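Local coordinates for protein (thiaminase I) (Bacillus subtilis, PDB 3THI) that probably degrades thiamin by transferring its pyrimidine group to a nucleophile in place of the thiazole, at residues G119-L127 with F247-G255; I139-N150 with W219-I229. One frame throughout, in Å; residues are numbered along the deposited sequence.

Both contacts belong to the same lobe of thiaminase I, with centres about 17 Å apart; each is partly buried, with exposed rims, and they share a buried apolar side: Leu127 and Ile250 of interaction 1 reach Ile229 of interaction 2, and Leu127 also packs on Leu147 and Ala227. Interaction 1 joins the start of helix 124-131 to the chain leaving strand 245-248, through a lysine ammonium, a carboxylate, a few backbone bonds and the packing of Ile250. Interaction 2 is the larger, and its chemistry is that of parallel strand pairing flanked by a proline-tryptophan cluster. Charge lies at one partly exposed end of the first; regular backbone bonding runs through the buried strands of the second.

Interaction 1: residues G119-L127 with F247-G255; sequences GQVDNIYEL and FKPISSSAG
Lys248 NZ is gripped by three oxygens: Gly119 O at 2.8 Å, Asp122 OD1 at 2.9 Å in a salt bridge, and Val121 O by a weak bond. The chain bends at chi3 (-64°), which turns its ammonium into the bend 119-122; a long cationic side chain suits a place where two carbonyls and a carboxylate converge. Asp122 OD1 meets NZ nearly along its C-O axis. Farther on the backbones take over. Ser251 N gives an almost straight bond to Asp122 O (2.9 Å, 175°), and Ile124 N returns one to Ser251 O, making a single bridge between Asn123 and Ser251. Asn123 is also the N-cap of the helix that follows: its OD1 accepts from Glu126 N at 3.0 Å, from above the carbonyl plane. Glu126 OE1 answers with a weak bond from Asn123 N, which completes a capping box, and also takes Asp122 N. Beside the bridge Ile250 CD1 lies 4.0 Å from Leu127 CD1, their side chains crossing at about a right angle, and it also touches Val121 and Ile124. Helix 186-199 packs against Ile124, Tyr125 and Leu127, strand 96-112 lies against Val121, Lys248 and Ile250, and helix 154-169 meets Ser252 and Ser253.

Interaction 2: residues I139-N150 with W219-I229; sequences IPPPQNKGLLIN and WFAQGSGRAFI
Trp219 turns its CG away from its own carbonyl carbon (chi1 -68°), which sets the indole against Pro140, and Leu148, with a similar first torsion (-87°), sends its two methyls to different partners. Pro140 CB sits over one face of the indole, 3.8 Å from the centroid of the six-membered ring, a CH-pi contact. Leu148 CD2 comes to the edge of that ring, 3.5 Å from Trp219 CE3, whereas Leu148 CD1 meets the edge of Phe220. A branched aliphatic residue fits such a corner because each methyl can pack against a different ring. The peptide before Pro140 is cis, and Ser224 OG donates to Pro141 O (2.8 Å) close beside these prolines.

Helix 215-222 ends in a Schellman motif at Gly223, whose positive phi suits a residue without CB; Gly223 O then accepts from Asn144 N in the type II turn 142-145. Pro142 O is held from opposite faces of its plane by Lys145 N, which closes the turn, and Gly225 N. Gly146 O also accepts from two donors, Arg226 N (2.8 Å) and Ala227 N; beyond it strands 147-149 and 227-231 pair in parallel. There Leu148 N bonds to Ala227 O (2.9 Å), and Ile229 N bonds to Leu148 O, which also approaches the edge of the Phe228 ring. Leu147 and Ile229 share the face packed by helix 186-199, with Leu147 CD1 3.7 Å from Ile229 CG1. Strand 96-112 pairs with the other edge of 227-231, and its Arg112 donates to the carbonyls of Phe220, Ser224 and Gly225. Where the pairing ends, a water accepts from Asn150 N (2.9 Å); its link to Ile229 O is doubtfully short.

Interaction 1: residues G119-L127 with F247-G255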
ATOM      1  N   GLY A 119      18.115  -1.705  14.527  1.00 24.94           N
ATOM      2  CA  GLY A 119      18.386  -0.707  13.505  1.00 26.38           C
ATOM      3  C   GLY A 119      19.306  -1.213  12.412  1.00 25.94           C
ATOM      4  O   GLY A 119      19.298  -0.699  11.295  1.00 22.33           O
ATOM      5  N   GLN A 120      20.099  -2.231  12.731  1.00 28.28           N
ATOM      6  CA  GLN A 120      21.027  -2.805  11.762  1.00 29.31           C
ATOM      7  C   GLN A 120      20.449  -3.980  10.977  1.00 23.77           C
ATOM      8  O   GLN A 120      21.107  -4.516  10.090  1.00 24.53           O
ATOM      9  CB  GLN A 120      22.333  -3.212  12.457  1.00 34.53           C
ATOM     10  CG  GLN A 120      22.180  -4.268  13.546  1.00 40.24           C
ATOM     11  CD  GLN A 120      23.454  -4.458  14.354  1.00 43.51           C
ATOM     12  OE1 GLN A 120      24.090  -3.487  14.760  1.00 43.62           O
ATOM     13  NE2 GLN A 120      23.832  -5.713  14.589  1.00 43.59           N
ATOM     14  N   VAL A 121      19.219  -4.366  11.313  1.00 22.75           N
ATOM     15  CA  VAL A 121      18.513  -5.470  10.663  1.00 19.06           C
ATOM     16  C   VAL A 121      18.043  -5.066   9.269  1.00 20.29           C
ATOM     17  O   VAL A 121      17.313  -4.085   9.112  1.00 20.17           O
ATOM     18  CB  VAL A 121      17.292  -5.922  11.502  1.00 17.59           C
ATOM     19  CG1 VAL A 121      16.465  -6.942  10.739  1.00 16.12           C
ATOM     20  CG2 VAL A 121      17.752  -6.510  12.817  1.00 15.73           C
ATOM     21  N   ASP A 122      18.458  -5.835   8.263  1.00 20.64           N
ATOM     22  CA  ASP A 122      18.095  -5.555   6.875  1.00 20.25           C
ATOM     23  C   ASP A 122      17.106  -6.542   6.271  1.00 19.58           C
ATOM     24  O   ASP A 122      16.465  -6.233   5.266  1.00 20.86           O
ATOM     25  CB  ASP A 122      19.345  -5.494   5.996  1.00 22.82           C
ATOM     26  CG  ASP A 122      20.307  -4.403   6.420  1.00 27.15           C
ATOM     27  OD1 ASP A 122      19.846  -3.270   6.701  1.00 28.30           O
ATOM     28  OD2 ASP A 122      21.525  -4.681   6.471  1.00 30.11           O
ATOM     29  N   ASN A 123      17.021  -7.743   6.845  1.00 20.07           N
ATOM     30  CA  ASN A 123      16.089  -8.760   6.357  1.00 16.31           C
ATOM     31  C   ASN A 123      15.440  -9.510   7.510  1.00 17.16           C
ATOM     32  O   ASN A 123      15.837  -9.333   8.670  1.00 13.52           O
ATOM     33  CB  ASN A 123      16.762  -9.714   5.361  1.00 18.05           C
ATOM     34  CG  ASN A 123      17.920 -10.473   5.958  1.00 17.03           C
ATOM     35  OD1 ASN A 123      17.727 -11.411   6.718  1.00 23.54           O
ATOM     36  ND2 ASN A 123      19.134 -10.080   5.600  1.00 17.38           N
ATOM     37  N   ILE A 124      14.446 -10.343   7.192  1.00 14.74           N
ATOM     38  CA  ILE A 124      13.705 -11.090   8.215  1.00 15.59           C
ATOM     39  C   ILE A 124      14.514 -12.144   8.980  1.00 16.90           C
ATOM     40  O   ILE A 124      14.232 -12.414  10.148  1.00 15.34           O
ATOM     41  CB  ILE A 124      12.392 -11.718   7.649  1.00 15.58           C
ATOM     42  CG1 ILE A 124      12.706 -12.695   6.511  1.00 16.99           C
ATOM     43  CG2 ILE A 124      11.435 -10.614   7.187  1.00 10.25           C
ATOM     44  CD1 ILE A 124      11.532 -13.544   6.082  1.00 16.43           C
ATOM     45  N   TYR A 125      15.524 -12.720   8.329  1.00 18.44           N
ATOM     46  CA  TYR A 125      16.374 -13.717   8.971  1.00 21.19           C
ATOM     47  C   TYR A 125      17.299 -13.046   9.977  1.00 20.29           C
ATOM     48  O   TYR A 125      17.608 -13.613  11.021  1.00 24.18           O
ATOM     49  CB  TYR A 125      17.149 -14.521   7.926  1.00 27.31           C
ATOM     50  CG  TYR A 125      16.231 -15.344   7.041  1.00 31.59           C
ATOM     51  CD1 TYR A 125      15.702 -16.557   7.493  1.00 29.97           C
ATOM     52  CD2 TYR A 125      15.844 -14.883   5.776  1.00 31.14           C
ATOM     53  CE1 TYR A 125      14.802 -17.289   6.715  1.00 30.00           C
ATOM     54  CE2 TYR A 125      14.943 -15.615   4.988  1.00 32.18           C
ATOM     55  CZ  TYR A 125      14.426 -16.817   5.470  1.00 30.06           C
ATOM     56  OH  TYR A 125      13.523 -17.545   4.719  1.00 32.18           O
ATOM     57  N   GLU A 126      17.725 -11.828   9.673  1.00 20.35           N
ATOM     58  CA  GLU A 126      18.564 -11.069  10.598  1.00 22.76           C
ATOM     59  C   GLU A 126      17.666 -10.613  11.753  1.00 23.51           C
ATOM     60  O   GLU A 126      18.118 -10.497  12.896  1.00 24.66           O
ATOM     61  CB  GLU A 126      19.178  -9.850   9.906  1.00 24.61           C
ATOM     62  CG  GLU A 126      20.354 -10.157   8.985  1.00 25.36           C
ATOM     63  CD  GLU A 126      20.812  -8.933   8.205  1.00 29.85           C
ATOM     64  OE1 GLU A 126      20.119  -7.897   8.273  1.00 31.10           O
ATOM     65  OE2 GLU A 126      21.853  -9.001   7.512  1.00 31.47           O
ATOM     66  N   LEU A 127      16.385 -10.387  11.449  1.00 20.83           N
ATOM     67  CA  LEU A 127      15.408  -9.972  12.453  1.00 21.44           C
ATOM     68  C   LEU A 127      15.198 -11.130  13.429  1.00 19.91           C
ATOM     69  O   LEU A 127      15.128 -10.927  14.635  1.00 18.80           O
ATOM     70  CB  LEU A 127      14.069  -9.626  11.789  1.00 22.89           C
ATOM     71  CG  LEU A 127      13.176  -8.504  12.339  1.00 22.64           C
ATOM     72  CD1 LEU A 127      11.719  -8.810  11.984  1.00 14.86           C
ATOM     73  CD2 LEU A 127      13.339  -8.319  13.839  1.00 14.83           C
ATOM     74  N   PHE A 247      12.286   3.660  11.654  1.00 17.68           N
ATOM     75  CA  PHE A 247      11.837   2.671  10.691  1.00 16.92           C
ATOM     76  C   PHE A 247      12.861   2.562   9.591  1.00 18.77           C
ATOM     77  O   PHE A 247      13.742   3.408   9.465  1.00 20.35           O
ATOM     78  CB  PHE A 247      10.484   3.065  10.097  1.00 12.78           C
ATOM     79  CG  PHE A 247      10.437   4.469   9.560  1.00 13.20           C
ATOM     80  CD1 PHE A 247      10.132   5.535  10.393  1.00 13.18           C
ATOM     81  CD2 PHE A 247      10.648   4.717   8.210  1.00 13.93           C
ATOM     82  CE1 PHE A 247      10.028   6.835   9.884  1.00 13.84           C
ATOM     83  CE2 PHE A 247      10.547   5.997   7.700  1.00 17.39           C
ATOM     84  CZ  PHE A 247      10.236   7.064   8.539  1.00 15.01           C
ATOM     85  N   LYS A 248      12.728   1.527   8.779  1.00 19.79           N
ATOM     86  CA  LYS A 248      13.635   1.301   7.666  1.00 20.44           C
ATOM     87  C   LYS A 248      13.053   0.156   6.868  1.00 20.33           C
ATOM     88  O   LYS A 248      12.263  -0.633   7.395  1.00 17.41           O
ATOM     89  CB  LYS A 248      15.038   0.913   8.168  1.00 20.94           C
ATOM     90  CG  LYS A 248      15.088  -0.375   8.988  1.00 17.46           C
ATOM     91  CD  LYS A 248      16.498  -0.697   9.422  1.00 18.59           C
ATOM     92  CE  LYS A 248      17.395  -0.982   8.224  1.00 23.21           C
ATOM     93  NZ  LYS A 248      18.770  -1.384   8.640  1.00 22.78           N
ATOM     94  N   PRO A 249      13.380   0.084   5.568  1.00 20.10           N
ATOM     95  CA  PRO A 249      12.852  -1.009   4.758  1.00 19.26           C
ATOM     96  C   PRO A 249      13.438  -2.315   5.287  1.00 18.61           C
ATOM     97  O   PRO A 249      14.467  -2.321   5.967  1.00 18.44           O
ATOM     98  CB  PRO A 249      13.395  -0.685   3.365  1.00 21.17           C
ATOM     99  CG  PRO A 249      13.496   0.797   3.386  1.00 19.02           C
ATOM    100  CD  PRO A 249      14.117   1.040   4.727  1.00 18.38           C
ATOM    101  N   ILE A 250      12.746  -3.410   5.015  1.00 19.10           N
ATOM    102  CA  ILE A 250      13.190  -4.716   5.450  1.00 21.05           C
ATOM    103  C   ILE A 250      12.878  -5.696   4.326  1.00 23.88           C
ATOM    104  O   ILE A 250      11.806  -5.649   3.716  1.00 21.64           O
ATOM    105  CB  ILE A 250      12.534  -5.118   6.814  1.00 22.83           C
ATOM    106  CG1 ILE A 250      13.024  -6.501   7.254  1.00 20.25           C
ATOM    107  CG2 ILE A 250      10.999  -5.016   6.743  1.00 18.69           C
ATOM    108  CD1 ILE A 250      12.788  -6.774   8.705  1.00 16.78           C
ATOM    109  N   SER A 251      13.872  -6.505   3.982  1.00 26.20           N
ATOM    110  CA  SER A 251      13.732  -7.480   2.911  1.00 26.91           C
ATOM    111  C   SER A 251      13.319  -8.845   3.462  1.00 23.88           C
ATOM    112  O   SER A 251      13.609  -9.163   4.614  1.00 22.57           O
ATOM    113  CB  SER A 251      15.052  -7.586   2.143  1.00 27.55           C
ATOM    114  OG  SER A 251      14.942  -8.511   1.077  1.00 39.45           O
ATOM    115  N   SER A 252      12.619  -9.635   2.652  1.00 26.03           N
ATOM    116  CA  SER A 252      12.192 -10.969   3.074  1.00 29.11           C
ATOM    117  C   SER A 252      13.268 -12.009   2.732  1.00 28.81           C
ATOM    118  O   SER A 252      13.173 -13.181   3.123  1.00 28.39           O
ATOM    119  CB  SER A 252      10.836 -11.342   2.458  1.00 29.21           C
ATOM    120  OG  SER A 252      10.845 -11.183   1.046  1.00 36.42           O
ATOM    121  N   SER A 253      14.300 -11.557   2.024  1.00 28.01           N
ATOM    122  CA  SER A 253      15.419 -12.406   1.645  1.00 32.93           C
ATOM    123  C   SER A 253      16.751 -11.691   1.898  1.00 33.51           C
ATOM    124  O   SER A 253      16.827 -10.464   1.908  1.00 30.99           O
ATOM    125  CB  SER A 253      15.291 -12.828   0.181  1.00 35.91           C
ATOM    126  OG  SER A 253      15.037 -11.708  -0.642  1.00 47.88           O
ATOM    127  N   ALA A 254      17.800 -12.470   2.125  1.00 38.18           N
ATOM    128  CA  ALA A 254      19.119 -11.911   2.385  1.00 42.69           C
ATOM    129  C   ALA A 254      19.939 -11.639   1.118  1.00 46.80           C
ATOM    130  O   ALA A 254      20.778 -10.740   1.094  1.00 48.91           O
ATOM    131  CB  ALA A 254      19.893 -12.821   3.320  1.00 41.00           C
ATOM    132  N   GLY A 255      19.663 -12.387   0.055  1.00 50.28           N
ATOM    133  CA  GLY A 255      20.433 -12.248  -1.171  1.00 56.02           C
ATOM    134  C   GLY A 255      20.078 -11.221  -2.224  1.00 59.13           C
ATOM    135  O   GLY A 255      20.934 -10.475  -2.696  1.00 62.71           O
TER

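Interaction 2: residues I139-N150 with W219-I229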
ATOM      1  N   ILE A 139      -2.688 -11.634  22.686  1.00 12.07           N
ATOM      2  CA  ILE A 139      -2.886 -10.488  21.807  1.00 11.58           C
ATOM      3  C   ILE A 139      -3.113  -9.241  22.680  1.00 11.84           C
ATOM      4  O   ILE A 139      -4.145  -9.114  23.338  1.00 13.65           O
ATOM      5  CB  ILE A 139      -4.124 -10.710  20.893  1.00 14.28           C
ATOM      6  CG1 ILE A 139      -4.059 -12.075  20.199  1.00  7.78           C
ATOM      7  CG2 ILE A 139      -4.212  -9.625  19.839  1.00 10.45           C
ATOM      8  CD1 ILE A 139      -5.370 -12.486  19.594  1.00 10.28           C
ATOM      9  N   PRO A 140      -2.196  -8.264  22.627  1.00 12.50           N
ATOM     10  CA  PRO A 140      -0.975  -8.213  21.821  1.00 12.97           C
ATOM     11  C   PRO A 140       0.213  -8.871  22.514  1.00 11.04           C
ATOM     12  O   PRO A 140       0.094  -9.336  23.639  1.00 11.36           O
ATOM     13  CB  PRO A 140      -0.749  -6.712  21.683  1.00  8.29           C
ATOM     14  CG  PRO A 140      -1.118  -6.228  23.048  1.00  9.43           C
ATOM     15  CD  PRO A 140      -2.397  -6.985  23.338  1.00 10.91           C
ATOM     16  N   PRO A 141       1.364  -8.956  21.820  1.00 13.22           N
ATOM     17  CA  PRO A 141       2.581  -9.551  22.376  1.00 12.77           C
ATOM     18  C   PRO A 141       2.987  -8.836  23.661  1.00 13.05           C
ATOM     19  O   PRO A 141       2.541  -7.714  23.927  1.00 14.56           O
ATOM     20  CB  PRO A 141       3.608  -9.299  21.267  1.00 11.09           C
ATOM     21  CG  PRO A 141       2.803  -9.451  20.045  1.00 13.98           C
ATOM     22  CD  PRO A 141       1.526  -8.710  20.372  1.00 11.24           C
ATOM     23  N   PRO A 142       3.813  -9.485  24.495  1.00 13.71           N
ATOM     24  CA  PRO A 142       4.224  -8.818  25.726  1.00 15.13           C
ATOM     25  C   PRO A 142       5.057  -7.594  25.381  1.00 17.64           C
ATOM     26  O   PRO A 142       5.588  -7.472  24.270  1.00 17.00           O
ATOM     27  CB  PRO A 142       5.094  -9.877  26.420  1.00 12.66           C
ATOM     28  CG  PRO A 142       4.542 -11.162  25.919  1.00 12.49           C
ATOM     29  CD  PRO A 142       4.343 -10.861  24.450  1.00 14.28           C
ATOM     30  N   GLN A 143       5.167  -6.697  26.348  1.00 17.16           N
ATOM     31  CA  GLN A 143       5.944  -5.481  26.209  1.00 19.53           C
ATOM     32  C   GLN A 143       7.360  -5.791  25.715  1.00 18.84           C
ATOM     33  O   GLN A 143       8.014  -6.700  26.224  1.00 19.26           O
ATOM     34  CB  GLN A 143       5.995  -4.788  27.572  1.00 23.90           C
ATOM     35  CG  GLN A 143       6.860  -3.551  27.624  1.00 31.66           C
ATOM     36  CD  GLN A 143       6.342  -2.561  28.627  1.00 30.90           C
ATOM     37  OE1 GLN A 143       5.374  -1.848  28.358  1.00 35.37           O
ATOM     38  NE2 GLN A 143       6.955  -2.531  29.801  1.00 29.35           N
ATOM     39  N   ASN A 144       7.798  -5.062  24.689  1.00 18.24           N
ATOM     40  CA  ASN A 144       9.134  -5.220  24.106  1.00 18.09           C
ATOM     41  C   ASN A 144       9.551  -6.662  23.741  1.00 17.83           C
ATOM     42  O   ASN A 144      10.729  -7.008  23.770  1.00 17.59           O
ATOM     43  CB  ASN A 144      10.179  -4.577  25.031  1.00 16.36           C
ATOM     44  CG  ASN A 144      11.453  -4.213  24.304  1.00 19.57           C
ATOM     45  OD1 ASN A 144      11.436  -3.940  23.104  1.00 26.44           O
ATOM     46  ND2 ASN A 144      12.566  -4.192  25.027  1.00 17.81           N
ATOM     47  N   LYS A 145       8.583  -7.496  23.376  1.00 19.32           N
ATOM     48  CA  LYS A 145       8.873  -8.879  23.010  1.00 17.16           C
ATOM     49  C   LYS A 145       8.190  -9.305  21.723  1.00 15.09           C
ATOM     50  O   LYS A 145       6.977  -9.172  21.575  1.00 15.44           O
ATOM     51  CB  LYS A 145       8.456  -9.838  24.134  1.00 16.32           C
ATOM     52  CG  LYS A 145       9.436  -9.935  25.282  1.00 21.45           C
ATOM     53  CD  LYS A 145       8.877 -10.807  26.403  1.00 28.54           C
ATOM     54  CE  LYS A 145       8.555 -12.229  25.945  1.00 31.80           C
ATOM     55  NZ  LYS A 145       7.757 -12.981  26.975  1.00 38.72           N
ATOM     56  N   GLY A 146       8.987  -9.782  20.777  1.00 14.66           N
ATOM     57  CA  GLY A 146       8.446 -10.267  19.528  1.00 14.43           C
ATOM     58  C   GLY A 146       8.154  -9.279  18.425  1.00 15.90           C
ATOM     59  O   GLY A 146       8.445  -8.080  18.517  1.00 15.68           O
ATOM     60  N   LEU A 147       7.580  -9.828  17.360  1.00 16.53           N
ATOM     61  CA  LEU A 147       7.205  -9.081  16.176  1.00 13.91           C
ATOM     62  C   LEU A 147       5.715  -8.822  16.089  1.00 15.72           C
ATOM     63  O   LEU A 147       4.903  -9.706  16.350  1.00 17.96           O
ATOM     64  CB  LEU A 147       7.621  -9.851  14.916  1.00 12.92           C
ATOM     65  CG  LEU A 147       7.120  -9.272  13.586  1.00 10.72           C
ATOM     66  CD1 LEU A 147       7.817  -7.950  13.300  1.00  9.49           C
ATOM     67  CD2 LEU A 147       7.345 -10.264  12.459  1.00 12.37           C
ATOM     68  N   LEU A 148       5.366  -7.595  15.723  1.00 14.85           N
ATOM     69  CA  LEU A 148       3.976  -7.226  15.510  1.00 16.33           C
ATOM     70  C   LEU A 148       3.846  -7.115  13.998  1.00 14.40           C
ATOM     71  O   LEU A 148       4.604  -6.387  13.361  1.00 14.71           O
ATOM     72  CB  LEU A 148       3.644  -5.876  16.154  1.00 18.99           C
ATOM     73  CG  LEU A 148       3.213  -5.871  17.624  1.00 17.04           C
ATOM     74  CD1 LEU A 148       3.090  -4.446  18.119  1.00 14.56           C
ATOM     75  CD2 LEU A 148       1.880  -6.560  17.728  1.00 19.60           C
ATOM     76  N   ILE A 149       2.952  -7.908  13.420  1.00 13.17           N
ATOM     77  CA  ILE A 149       2.725  -7.860  11.987  1.00 11.55           C
ATOM     78  C   ILE A 149       1.351  -8.395  11.622  1.00 12.12           C
ATOM     79  O   ILE A 149       0.879  -9.386  12.171  1.00  9.61           O
ATOM     80  CB  ILE A 149       3.809  -8.617  11.187  1.00  9.04           C
ATOM     81  CG1 ILE A 149       3.642  -8.340   9.686  1.00  9.98           C
ATOM     82  CG2 ILE A 149       3.756 -10.107  11.488  1.00 10.62           C
ATOM     83  CD1 ILE A 149       4.629  -9.064   8.785  1.00  8.14           C
ATOM     84  N   ASN A 150       0.693  -7.682  10.721  1.00 13.23           N
ATOM     85  CA  ASN A 150      -0.618  -8.065  10.245  1.00 14.17           C
ATOM     86  C   ASN A 150      -0.471  -9.048   9.082  1.00 14.96           C
ATOM     87  O   ASN A 150       0.034  -8.704   8.006  1.00 17.19           O
ATOM     88  CB  ASN A 150      -1.398  -6.815   9.808  1.00 13.00           C
ATOM     89  CG  ASN A 150      -2.822  -7.123   9.400  1.00 10.96           C
ATOM     90  OD1 ASN A 150      -3.198  -8.284   9.254  1.00 12.77           O
ATOM     91  ND2 ASN A 150      -3.625  -6.082   9.230  1.00 13.07           N
ATOM     92  N   TRP A 219      -0.652  -0.618  19.438  1.00 16.18           N
ATOM     93  CA  TRP A 219      -0.102  -1.567  20.404  1.00 13.26           C
ATOM     94  C   TRP A 219       1.384  -1.275  20.540  1.00 12.11           C
ATOM     95  O   TRP A 219       1.915  -1.167  21.646  1.00 12.05           O
ATOM     96  CB  TRP A 219      -0.264  -2.996  19.901  1.00 13.01           C
ATOM     97  CG  TRP A 219      -1.668  -3.485  19.834  1.00 14.47           C
ATOM     98  CD1 TRP A 219      -2.774  -2.914  20.398  1.00 15.10           C
ATOM     99  CD2 TRP A 219      -2.111  -4.685  19.202  1.00 14.73           C
ATOM    100  NE1 TRP A 219      -3.881  -3.692  20.162  1.00 12.33           N
ATOM    101  CE2 TRP A 219      -3.502  -4.786  19.431  1.00 15.13           C
ATOM    102  CE3 TRP A 219      -1.468  -5.692  18.470  1.00 14.68           C
ATOM    103  CZ2 TRP A 219      -4.260  -5.858  18.948  1.00 14.74           C
ATOM    104  CZ3 TRP A 219      -2.223  -6.754  17.994  1.00 14.81           C
ATOM    105  CH2 TRP A 219      -3.602  -6.827  18.235  1.00 11.49           C
ATOM    106  N   PHE A 220       2.048  -1.138  19.397  1.00 12.43           N
ATOM    107  CA  PHE A 220       3.475  -0.857  19.369  1.00 13.61           C
ATOM    108  C   PHE A 220       3.806   0.421  20.147  1.00 13.07           C
ATOM    109  O   PHE A 220       4.734   0.433  20.960  1.00 15.91           O
ATOM    110  CB  PHE A 220       3.966  -0.764  17.921  1.00 13.37           C
ATOM    111  CG  PHE A 220       5.447  -0.948  17.778  1.00 16.87           C
ATOM    112  CD1 PHE A 220       6.046  -2.148  18.141  1.00 14.84           C
ATOM    113  CD2 PHE A 220       6.248   0.080  17.297  1.00 16.19           C
ATOM    114  CE1 PHE A 220       7.422  -2.316  18.022  1.00 14.52           C
ATOM    115  CE2 PHE A 220       7.623  -0.085  17.178  1.00 13.75           C
ATOM    116  CZ  PHE A 220       8.207  -1.285  17.541  1.00 11.12           C
ATOM    117  N   ALA A 221       3.016   1.474  19.921  1.00 14.74           N
ATOM    118  CA  ALA A 221       3.200   2.762  20.587  1.00 14.71           C
ATOM    119  C   ALA A 221       3.007   2.634  22.095  1.00 14.98           C
ATOM    120  O   ALA A 221       3.648   3.336  22.880  1.00 15.78           O
ATOM    121  CB  ALA A 221       2.234   3.782  20.018  1.00 12.89           C
ATOM    122  N   GLN A 222       2.108   1.740  22.485  1.00 13.16           N
ATOM    123  CA  GLN A 222       1.822   1.475  23.885  1.00 12.48           C
ATOM    124  C   GLN A 222       2.952   0.680  24.553  1.00 13.53           C
ATOM    125  O   GLN A 222       3.015   0.614  25.784  1.00 16.49           O
ATOM    126  CB  GLN A 222       0.496   0.730  24.009  1.00 14.16           C
ATOM    127  CG  GLN A 222      -0.734   1.584  23.727  1.00 15.61           C
ATOM    128  CD  GLN A 222      -1.330   2.156  24.996  1.00 23.13           C
ATOM    129  OE1 GLN A 222      -1.582   1.422  25.950  1.00 23.74           O
ATOM    130  NE2 GLN A 222      -1.552   3.468  25.022  1.00 25.20           N
ATOM    131  N   GLY A 223       3.832   0.073  23.749  1.00  9.78           N
ATOM    132  CA  GLY A 223       4.959  -0.678  24.292  1.00  9.63           C
ATOM    133  C   GLY A 223       4.991  -2.165  23.973  1.00 12.40           C
ATOM    134  O   GLY A 223       5.954  -2.868  24.307  1.00 12.55           O
ATOM    135  N   SER A 224       3.930  -2.647  23.332  1.00 12.58           N
ATOM    136  CA  SER A 224       3.814  -4.049  22.957  1.00 13.78           C
ATOM    137  C   SER A 224       4.769  -4.375  21.817  1.00 15.19           C
ATOM    138  O   SER A 224       4.923  -3.571  20.884  1.00 14.69           O
ATOM    139  CB  SER A 224       2.380  -4.350  22.525  1.00 16.03           C
ATOM    140  OG  SER A 224       2.247  -5.677  22.058  1.00 14.98           O
ATOM    141  N   GLY A 225       5.415  -5.539  21.920  1.00 12.60           N
ATOM    142  CA  GLY A 225       6.348  -5.998  20.902  1.00 13.40           C
ATOM    143  C   GLY A 225       7.703  -5.306  20.897  1.00 13.39           C
ATOM    144  O   GLY A 225       7.894  -4.291  21.570  1.00 11.79           O
ATOM    145  N   ARG A 226       8.675  -5.891  20.205  1.00 10.45           N
ATOM    146  CA  ARG A 226       9.985  -5.262  20.109  1.00 13.60           C
ATOM    147  C   ARG A 226      10.170  -4.659  18.728  1.00 12.99           C
ATOM    148  O   ARG A 226      10.856  -3.652  18.556  1.00 11.69           O
ATOM    149  CB  ARG A 226      11.111  -6.247  20.373  1.00 14.43           C
ATOM    150  CG  ARG A 226      12.453  -5.560  20.281  1.00 19.66           C
ATOM    151  CD  ARG A 226      13.531  -6.366  20.911  1.00 19.25           C
ATOM    152  NE  ARG A 226      14.827  -5.747  20.709  1.00 22.39           N
ATOM    153  CZ  ARG A 226      15.970  -6.415  20.770  1.00 26.09           C
ATOM    154  NH1 ARG A 226      15.969  -7.716  21.023  1.00 26.73           N
ATOM    155  NH2 ARG A 226      17.115  -5.780  20.586  1.00 28.85           N
ATOM    156  N   ALA A 227       9.579  -5.312  17.734  1.00 13.80           N
ATOM    157  CA  ALA A 227       9.668  -4.848  16.361  1.00 15.57           C
ATOM    158  C   ALA A 227       8.265  -4.877  15.792  1.00 16.70           C
ATOM    159  O   ALA A 227       7.412  -5.621  16.279  1.00 16.69           O
ATOM    160  CB  ALA A 227      10.598  -5.750  15.554  1.00  8.91           C
ATOM    161  N   PHE A 228       8.009  -4.014  14.814  1.00 17.17           N
ATOM    162  CA  PHE A 228       6.705  -3.936  14.160  1.00 15.76           C
ATOM    163  C   PHE A 228       6.904  -3.738  12.664  1.00 15.62           C
ATOM    164  O   PHE A 228       7.644  -2.848  12.237  1.00 16.20           O
ATOM    165  CB  PHE A 228       5.873  -2.778  14.744  1.00 15.05           C
ATOM    166  CG  PHE A 228       4.683  -2.364  13.892  1.00 14.96           C
ATOM    167  CD1 PHE A 228       3.763  -3.303  13.428  1.00 15.89           C
ATOM    168  CD2 PHE A 228       4.492  -1.027  13.555  1.00 15.96           C
ATOM    169  CE1 PHE A 228       2.674  -2.915  12.639  1.00 12.87           C
ATOM    170  CE2 PHE A 228       3.414  -0.630  12.774  1.00 17.10           C
ATOM    171  CZ  PHE A 228       2.500  -1.579  12.313  1.00 15.81           C
ATOM    172  N   ILE A 229       6.326  -4.638  11.877  1.00 14.49           N
ATOM    173  CA  ILE A 229       6.398  -4.520  10.428  1.00 14.13           C
ATOM    174  C   ILE A 229       5.001  -4.121   9.997  1.00 14.02           C
ATOM    175  O   ILE A 229       4.034  -4.848  10.226  1.00 14.33           O
ATOM    176  CB  ILE A 229       6.828  -5.835   9.737  1.00 13.87           C
ATOM    177  CG1 ILE A 229       8.290  -6.146  10.080  1.00 16.89           C
ATOM    178  CG2 ILE A 229       6.622  -5.724   8.210  1.00  8.00           C
ATOM    179  CD1 ILE A 229       8.788  -7.490   9.578  1.00 16.60           C
TER
HETATM  180  O   HOH W   1       1.600  -5.016   9.918  1.00 14.60           O